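Local atomic coordinates of putative branched-chain amino acid transport system substrate-binding protein (Rhodopseudomonas palustris, PDB entry 3TX6), a protein that probably serves as the periplasmic solute-binding component of an ABC transporter, capturing aromatic acids related to p-coumaric acid, and here holds 3-(4-hydroxy-phenyl)pyruvic acid. Residues 60-65 / 86-91; 139-144 / 192-197; 216-221 / 240-245. All blocks are in the same frame, centred on the assembly; numbering follows the deposited sequence. Where two conformers were deposited one is given.

Along the chain the three contacts follow one another, each closing before the next begins. Interaction 1 packs helix 54-67 against helix 79-92 beside the six-stranded sheet that includes strand 72-75. Interactions 2 and 3 belong to the other, seven-stranded sheet; their centres are about 11 Å apart, and strands 193-197 and 218-221 are neighbours, so that 139-144, 192-197, 216-221 and 240-245 run side by side. Interaction 1 is remote from both, its centre about 33 Å from that of interaction 2 and 37 Å from that of interaction 3. Two separate alpha/beta sheets fit the two-lobed build of periplasmic binding proteins, and Tyr143 of interaction 2 reaches the bound ligand.

Interaction 1. Residues 60-65 / 86-91; sequences NARRFV and SNVANE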
# COMPACT_ATOMS: atom_id res chain seq x y z
N ASN A 60 -10.96 15.76 -6.27
CA ASN A 60 -11.55 14.52 -6.77
C ASN A 60 -12.48 13.91 -5.76
O ASN A 60 -13.61 13.53 -6.09
CB ASN A 60 -10.48 13.51 -7.20
CG ASN A 60 -9.67 13.98 -8.40
OD1 ASN A 60 -10.03 14.95 -9.08
ND2 ASN A 60 -8.59 13.28 -8.70
N ALA A 61 -12.02 13.79 -4.52
CA ALA A 61 -12.83 13.21 -3.47
C ALA A 61 -14.15 13.98 -3.29
O ALA A 61 -15.21 13.37 -3.11
CB ALA A 61 -12.04 13.11 -2.12
N ARG A 62 -14.08 15.31 -3.33
CA ARG A 62 -15.25 16.12 -3.20
C ARG A 62 -16.21 15.91 -4.37
O ARG A 62 -17.41 15.82 -4.15
CB ARG A 62 -14.85 17.59 -3.05
CG ARG A 62 -16.02 18.55 -2.96
CD ARG A 62 -17.07 18.22 -1.90
NE ARG A 62 -16.47 18.18 -0.59
CZ ARG A 62 -17.12 17.92 0.55
NH1 ARG A 62 -18.40 17.60 0.52
NH2 ARG A 62 -16.45 17.86 1.70
N ARG A 63 -15.68 15.82 -5.60
CA ARG A 63 -16.54 15.55 -6.75
C ARG A 63 -17.29 14.25 -6.54
O ARG A 63 -18.47 14.13 -6.82
CB ARG A 63 -15.74 15.43 -8.05
CG ARG A 63 -15.21 16.74 -8.61
CD ARG A 63 -14.46 16.59 -9.93
NE ARG A 63 -15.38 16.09 -10.93
CZ ARG A 63 -15.05 15.47 -12.05
NH1 ARG A 63 -13.81 15.28 -12.40
NH2 ARG A 63 -16.03 15.06 -12.84
N PHE A 64 -16.63 13.24 -5.99
CA PHE A 64 -17.30 11.98 -5.77
C PHE A 64 -18.42 12.12 -4.75
O PHE A 64 -19.47 11.51 -4.91
CB PHE A 64 -16.35 10.88 -5.26
CG PHE A 64 -15.17 10.61 -6.14
CD1 PHE A 64 -15.27 10.63 -7.51
CD2 PHE A 64 -13.96 10.21 -5.56
CE1 PHE A 64 -14.19 10.33 -8.31
CE2 PHE A 64 -12.87 9.94 -6.35
CZ PHE A 64 -12.99 9.97 -7.72
N VAL A 65 -18.17 12.84 -3.67
CA VAL A 65 -19.08 12.75 -2.53
C VAL A 65 -20.28 13.62 -2.78
O VAL A 65 -21.37 13.28 -2.26
CB VAL A 65 -18.40 12.96 -1.11
CG1 VAL A 65 -17.23 12.02 -0.85
CG2 VAL A 65 -17.94 14.35 -0.90
N SER A 86 -8.91 11.26 2.98
CA SER A 86 -9.45 10.97 4.31
C SER A 86 -10.10 12.18 4.95
O SER A 86 -11.19 12.05 5.56
CB SER A 86 -8.35 10.36 5.24
OG SER A 86 -8.87 10.02 6.48
N ASN A 87 -9.47 13.36 4.79
CA ASN A 87 -10.04 14.61 5.28
C ASN A 87 -11.43 14.84 4.70
O ASN A 87 -12.37 15.13 5.43
CB ASN A 87 -9.16 15.81 4.95
CG ASN A 87 -7.87 15.83 5.74
OD1 ASN A 87 -7.72 15.18 6.79
ND2 ASN A 87 -6.88 16.55 5.20
N VAL A 88 -11.55 14.63 3.39
CA VAL A 88 -12.83 14.85 2.71
C VAL A 88 -13.88 13.82 3.18
O VAL A 88 -15.03 14.17 3.48
CB VAL A 88 -12.67 14.83 1.19
CG1 VAL A 88 -14.05 14.91 0.49
CG2 VAL A 88 -11.78 16.00 0.75
N ALA A 89 -13.47 12.55 3.22
CA ALA A 89 -14.33 11.44 3.57
C ALA A 89 -14.91 11.62 4.95
O ALA A 89 -16.10 11.37 5.16
CB ALA A 89 -13.60 10.10 3.48
N ASN A 90 -14.08 12.03 5.90
CA ASN A 90 -14.54 12.19 7.25
C ASN A 90 -15.46 13.40 7.45
O ASN A 90 -16.35 13.37 8.31
CB ASN A 90 -13.41 12.21 8.26
CG ASN A 90 -12.90 10.81 8.56
OD1 ASN A 90 -13.41 10.13 9.44
ND2 ASN A 90 -11.91 10.33 7.76
N GLU A 91 -15.27 14.42 6.65
CA GLU A 91 -16.15 15.61 6.71
C GLU A 91 -17.50 15.34 6.05
O GLU A 91 -18.56 15.69 6.61
CB GLU A 91 -15.42 16.77 6.03
CG GLU A 91 -16.08 18.12 6.29
CD GLU A 91 -17.15 18.54 5.33
OE1 GLU A 91 -17.43 17.80 4.37
OE2 GLU A 91 -17.72 19.64 5.53
O HOH W 1 -19.87 17.47 3.07
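Val88 packs its CG1 methyl against Ala61, with CB of Ala61 and CG1 of Val88 3.8 Å apart. That methyl stands anti to the backbone N of its own residue (chi1 174°), which also brings it 3.8 Å from the backbone N of Arg62. A longer contact, 4.2 Å from CG1 of Val88 to CG2 of Val65, extends the apolar patch one turn along helix 54-67. This is the close part of the contact: small side chains at a place where the CA atoms of Ala61 and Val88 are 6.4 Å apart.

The outer side is polar and reaches further. Bent at chi2 and chi3, the Arg62 chain carries its guanidinium past Val88 to Glu91, and NH2 of Arg62 donates to OE1 of Glu91 at 2.8 Å in a salt bridge. The carboxylate oxygen lies at the guanidinium edge, yet the donor approaches from above the carboxylate, the two planes being 77° apart. A water bridges NH1 of Arg62 to the same OE1, giving that oxygen two donors at an exposed residue.

The helices run roughly parallel, 27° apart, and both lean on strand 72-75: Ala61, Val65 and Ala89 all touch Ile73, while Phe64 reaches on to strand 41-49.

Interaction 2. Residues 139-144 / 192-197; sequences GYIGYS and DAILVG
With chi1 at -177°, the Tyr140 ring is swung beside its own carbonyl carbon and laid along the neighbouring strand, where its CD1 meets CD2 of Leu195 at 4.0 Å. Further out, OH of Tyr140 lies 3.6 Å from CA of Gly197, so the ring passes close by a residue that has no side chain to obstruct it. Ile141 uses its CG2 branch on the other face of the sheet: set between the backbone N and carbonyl carbon, this methyl meets CG2 of Val196 at 3.9 Å and CG2 of Ile194 at 4.1 Å. The Ile141 and Val196 side chains leave their strands in the same direction.

Five backbone hydrogen bonds hold the parallel pair in register. Ile141 N donates to Leu195 O, nearly straight at 170°, and Ile141 O accepts from N of Gly197 at 2.7 Å. At the C-terminal end Tyr143 N donates to Gly197 O at 2.9 Å, and this same oxygen lies over one face of the Tyr143 ring, offset toward the rim. OH of Tyr143 is hydrogen-bonded to Ser199 OG.

These are neighbouring parallel strands of an alpha/beta sheet, and at their C-terminal ends Tyr143 lines the pocket for 3-(4-hydroxy-phenyl)pyruvic acid, as expected of a periplasmic binding protein.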
# COMPACT_ATOMS: atom_id res chain seq x y z
N GLY A 139 21.40 2.41 9.03
CA GLY A 139 21.18 3.79 8.58
C GLY A 139 19.83 3.85 7.86
O GLY A 139 19.31 2.85 7.41
N TYR A 140 19.27 5.04 7.80
CA TYR A 140 17.97 5.32 7.13
C TYR A 140 18.11 6.42 6.11
O TYR A 140 18.76 7.44 6.38
CB TYR A 140 16.97 5.81 8.15
CG TYR A 140 15.58 6.06 7.58
CD1 TYR A 140 14.77 5.01 7.19
CD2 TYR A 140 15.05 7.37 7.47
CE1 TYR A 140 13.48 5.24 6.68
CE2 TYR A 140 13.80 7.60 6.92
CZ TYR A 140 13.00 6.53 6.57
OH TYR A 140 11.74 6.70 6.06
N ILE A 141 17.48 6.18 4.96
CA ILE A 141 17.28 7.16 3.91
C ILE A 141 15.84 7.03 3.47
O ILE A 141 15.42 5.97 3.00
CB ILE A 141 18.29 7.03 2.72
CG1 ILE A 141 18.07 8.22 1.81
CG2 ILE A 141 18.24 5.67 2.02
CD1 ILE A 141 19.13 8.48 0.74
N GLY A 142 15.09 8.11 3.61
CA GLY A 142 13.68 8.10 3.24
C GLY A 142 13.11 9.48 2.98
O GLY A 142 13.78 10.51 3.13
N TYR A 143 11.86 9.53 2.55
CA TYR A 143 11.24 10.83 2.24
C TYR A 143 11.17 11.75 3.41
O TYR A 143 10.96 11.33 4.57
CB TYR A 143 9.81 10.72 1.71
CG TYR A 143 9.60 9.89 0.46
CD1 TYR A 143 10.44 10.01 -0.64
CD2 TYR A 143 8.48 9.10 0.34
CE1 TYR A 143 10.20 9.27 -1.78
CE2 TYR A 143 8.24 8.36 -0.80
CZ TYR A 143 9.09 8.47 -1.88
OH TYR A 143 8.85 7.74 -3.01
N SER A 144 11.26 13.04 3.09
CA SER A 144 11.04 14.14 4.04
C SER A 144 9.54 14.50 4.10
O SER A 144 9.14 15.63 3.90
CB SER A 144 11.89 15.35 3.65
OG SER A 144 11.67 15.73 2.31
N ASP A 192 25.81 -1.57 9.23
CA ASP A 192 25.65 -2.95 8.75
C ASP A 192 24.52 -3.12 7.71
O ASP A 192 24.60 -4.02 6.84
CB ASP A 192 25.38 -3.89 9.93
CG ASP A 192 26.50 -3.92 10.92
OD1 ASP A 192 27.68 -3.63 10.53
OD2 ASP A 192 26.19 -4.25 12.09
N ALA A 193 23.47 -2.30 7.82
CA ALA A 193 22.31 -2.37 6.91
C ALA A 193 21.78 -0.94 6.70
O ALA A 193 22.00 -0.04 7.50
CB ALA A 193 21.23 -3.30 7.45
N ILE A 194 21.11 -0.70 5.57
CA ILE A 194 20.41 0.57 5.39
C ILE A 194 18.96 0.27 5.00
O ILE A 194 18.72 -0.64 4.22
CB ILE A 194 21.05 1.45 4.31
CG1 ILE A 194 22.40 1.98 4.81
CG2 ILE A 194 20.16 2.65 3.94
CD1 ILE A 194 23.29 2.52 3.72
N LEU A 195 18.04 1.01 5.60
CA LEU A 195 16.60 0.93 5.31
C LEU A 195 16.27 2.11 4.43
O LEU A 195 16.55 3.27 4.78
CB LEU A 195 15.71 0.97 6.57
CG LEU A 195 14.19 1.07 6.30
CD1 LEU A 195 13.73 -0.22 5.63
CD2 LEU A 195 13.49 1.30 7.67
N VAL A 196 15.64 1.80 3.30
CA VAL A 196 15.21 2.86 2.38
C VAL A 196 13.71 3.05 2.57
O VAL A 196 12.98 2.09 2.39
CB VAL A 196 15.52 2.49 0.92
CG1 VAL A 196 14.99 3.55 -0.01
CG2 VAL A 196 17.02 2.26 0.71
N GLY A 197 13.27 4.27 2.95
CA GLY A 197 11.83 4.63 3.17
C GLY A 197 11.27 5.48 2.02
O GLY A 197 11.17 6.71 2.07

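Interaction 3. Residues 216-221 / 240-245; sequences KGLIYQ and GVLMAS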
# COMPACT_ATOMS: atom_id res chain seq x y z
N LYS A 216 28.38 -2.15 1.00
CA LYS A 216 28.39 -3.62 0.98
C LYS A 216 27.41 -4.28 1.89
O LYS A 216 27.20 -5.51 1.83
CB LYS A 216 29.78 -4.17 1.32
CG LYS A 216 30.74 -4.29 0.13
CD LYS A 216 31.11 -2.92 -0.39
CE LYS A 216 32.57 -2.81 -0.83
NZ LYS A 216 33.02 -1.40 -0.77
N GLY A 217 26.78 -3.48 2.75
CA GLY A 217 25.81 -4.00 3.70
C GLY A 217 24.51 -4.43 3.07
O GLY A 217 24.28 -4.21 1.86
N LEU A 218 23.68 -5.09 3.89
CA LEU A 218 22.34 -5.45 3.46
C LEU A 218 21.49 -4.18 3.25
O LEU A 218 21.57 -3.23 4.03
CB LEU A 218 21.68 -6.44 4.43
CG LEU A 218 22.27 -7.86 4.55
CD1 LEU A 218 21.50 -8.74 5.54
CD2 LEU A 218 22.31 -8.53 3.16
N ILE A 219 20.71 -4.16 2.16
CA ILE A 219 19.72 -3.06 1.94
C ILE A 219 18.30 -3.59 1.99
O ILE A 219 17.98 -4.71 1.45
CB ILE A 219 19.93 -2.37 0.57
CG1 ILE A 219 21.33 -1.79 0.47
CG2 ILE A 219 18.85 -1.29 0.32
CD1 ILE A 219 21.71 -1.30 -0.95
N TYR A 220 17.47 -2.82 2.71
CA TYR A 220 16.11 -3.19 2.99
C TYR A 220 15.18 -2.16 2.38
O TYR A 220 15.43 -0.92 2.44
CB TYR A 220 15.89 -3.31 4.51
CG TYR A 220 16.59 -4.52 5.16
CD1 TYR A 220 17.98 -4.53 5.44
CD2 TYR A 220 15.88 -5.65 5.45
CE1 TYR A 220 18.59 -5.67 5.98
CE2 TYR A 220 16.50 -6.78 6.01
CZ TYR A 220 17.86 -6.79 6.27
OH TYR A 220 18.42 -7.94 6.84
N GLN A 221 14.12 -2.68 1.78
CA GLN A 221 13.15 -1.83 1.07
C GLN A 221 11.78 -2.04 1.67
O GLN A 221 11.44 -3.19 2.10
CB GLN A 221 13.09 -2.10 -0.45
CG GLN A 221 14.32 -1.67 -1.24
CD GLN A 221 14.37 -0.19 -1.54
OE1 GLN A 221 13.36 0.51 -1.41
NE2 GLN A 221 15.52 0.31 -2.01
N GLY A 240 19.83 -9.34 -4.01
CA GLY A 240 19.98 -9.59 -2.57
C GLY A 240 19.19 -8.70 -1.65
O GLY A 240 19.27 -8.86 -0.43
N VAL A 241 18.43 -7.75 -2.24
CA VAL A 241 17.64 -6.80 -1.45
C VAL A 241 16.68 -7.61 -0.63
O VAL A 241 16.28 -8.76 -1.03
CB VAL A 241 16.91 -5.77 -2.37
CG1 VAL A 241 15.75 -6.41 -3.12
CG2 VAL A 241 16.43 -4.51 -1.60
N LEU A 242 16.34 -7.08 0.53
CA LEU A 242 15.21 -7.66 1.30
C LEU A 242 14.10 -6.64 1.24
O LEU A 242 14.32 -5.45 1.46
CB LEU A 242 15.60 -7.89 2.76
CG LEU A 242 16.62 -8.98 3.09
CD1 LEU A 242 16.32 -10.31 2.35
CD2 LEU A 242 17.98 -8.40 2.72
N MSE A 243 12.90 -7.13 1.01
CA MSE A 243 11.79 -6.22 0.71
C MSE A 243 10.56 -6.76 1.35
O MSE A 243 10.24 -7.95 1.18
CB MSE A 243 11.63 -6.11 -0.81
CG MSE A 243 10.35 -5.35 -1.10
SE MSE A 243 10.02 -5.18 -3.00
CE MSE A 243 11.68 -4.33 -3.67
N ALA A 244 9.88 -5.91 2.12
CA ALA A 244 8.59 -6.28 2.70
C ALA A 244 7.58 -6.22 1.57
O ALA A 244 7.62 -5.29 0.74
CB ALA A 244 8.19 -5.32 3.83
N SER A 245 6.71 -7.22 1.49
CA SER A 245 5.72 -7.30 0.43
C SER A 245 4.47 -7.92 0.96
O SER A 245 4.51 -8.75 1.85
CB SER A 245 6.25 -8.20 -0.67
OG SER A 245 5.39 -8.34 -1.71
O HOH W 2 20.90 -6.64 0.34
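Leu242 and Tyr220 pair across two parallel strands, and three backbone hydrogen bonds set their register. Leu242 N donates to Ile219 O almost straight (174°), Gln221 N returns a 2.8 Å bond to Leu242 O, and Ala244 N reaches Gln221 O at 3.1 Å. Leu242 is thus gripped through both N and O by the residues flanking its partner. Near the start of the strands a water accepts from Ile219 N and donates weakly to Gly240 O, joining the backbones ahead of the first direct bond.

The aromatic contact lies on the face carrying Tyr220 and Leu242. Their side chains run alongside each other, CD2 of Tyr220 3.5 Å from CB of Leu242, while the CD2 methyl of Leu242 sits over the ring in a CH-pi contact, 4.1 Å from the Tyr220 ring centroid and 21° off its normal. OH of Tyr220 is hydrogen-bonded to His129 ND1 on helix 119-130.

Aliphatic contact gathers round Gln221, on the face opposite Tyr220. A chi1 of 72° puts CG1 of Val241 between the backbone N and the carbonyl carbon and leaves CG2 anti to the N, where it approaches CG of Gln221 to 3.6 Å. The same methyl also lies near a carbonyl oxygen, with CG2 of Val241 3.4 Å from Ile219 O. The Gln221 chain bends at chi2, away from the partner strand, and its NE2 donates to Ala203 O.

Strand 218-221, helix 228-234 and strand 242-245 form a beta-alpha-beta unit, the repeating element of such alpha/beta sheets.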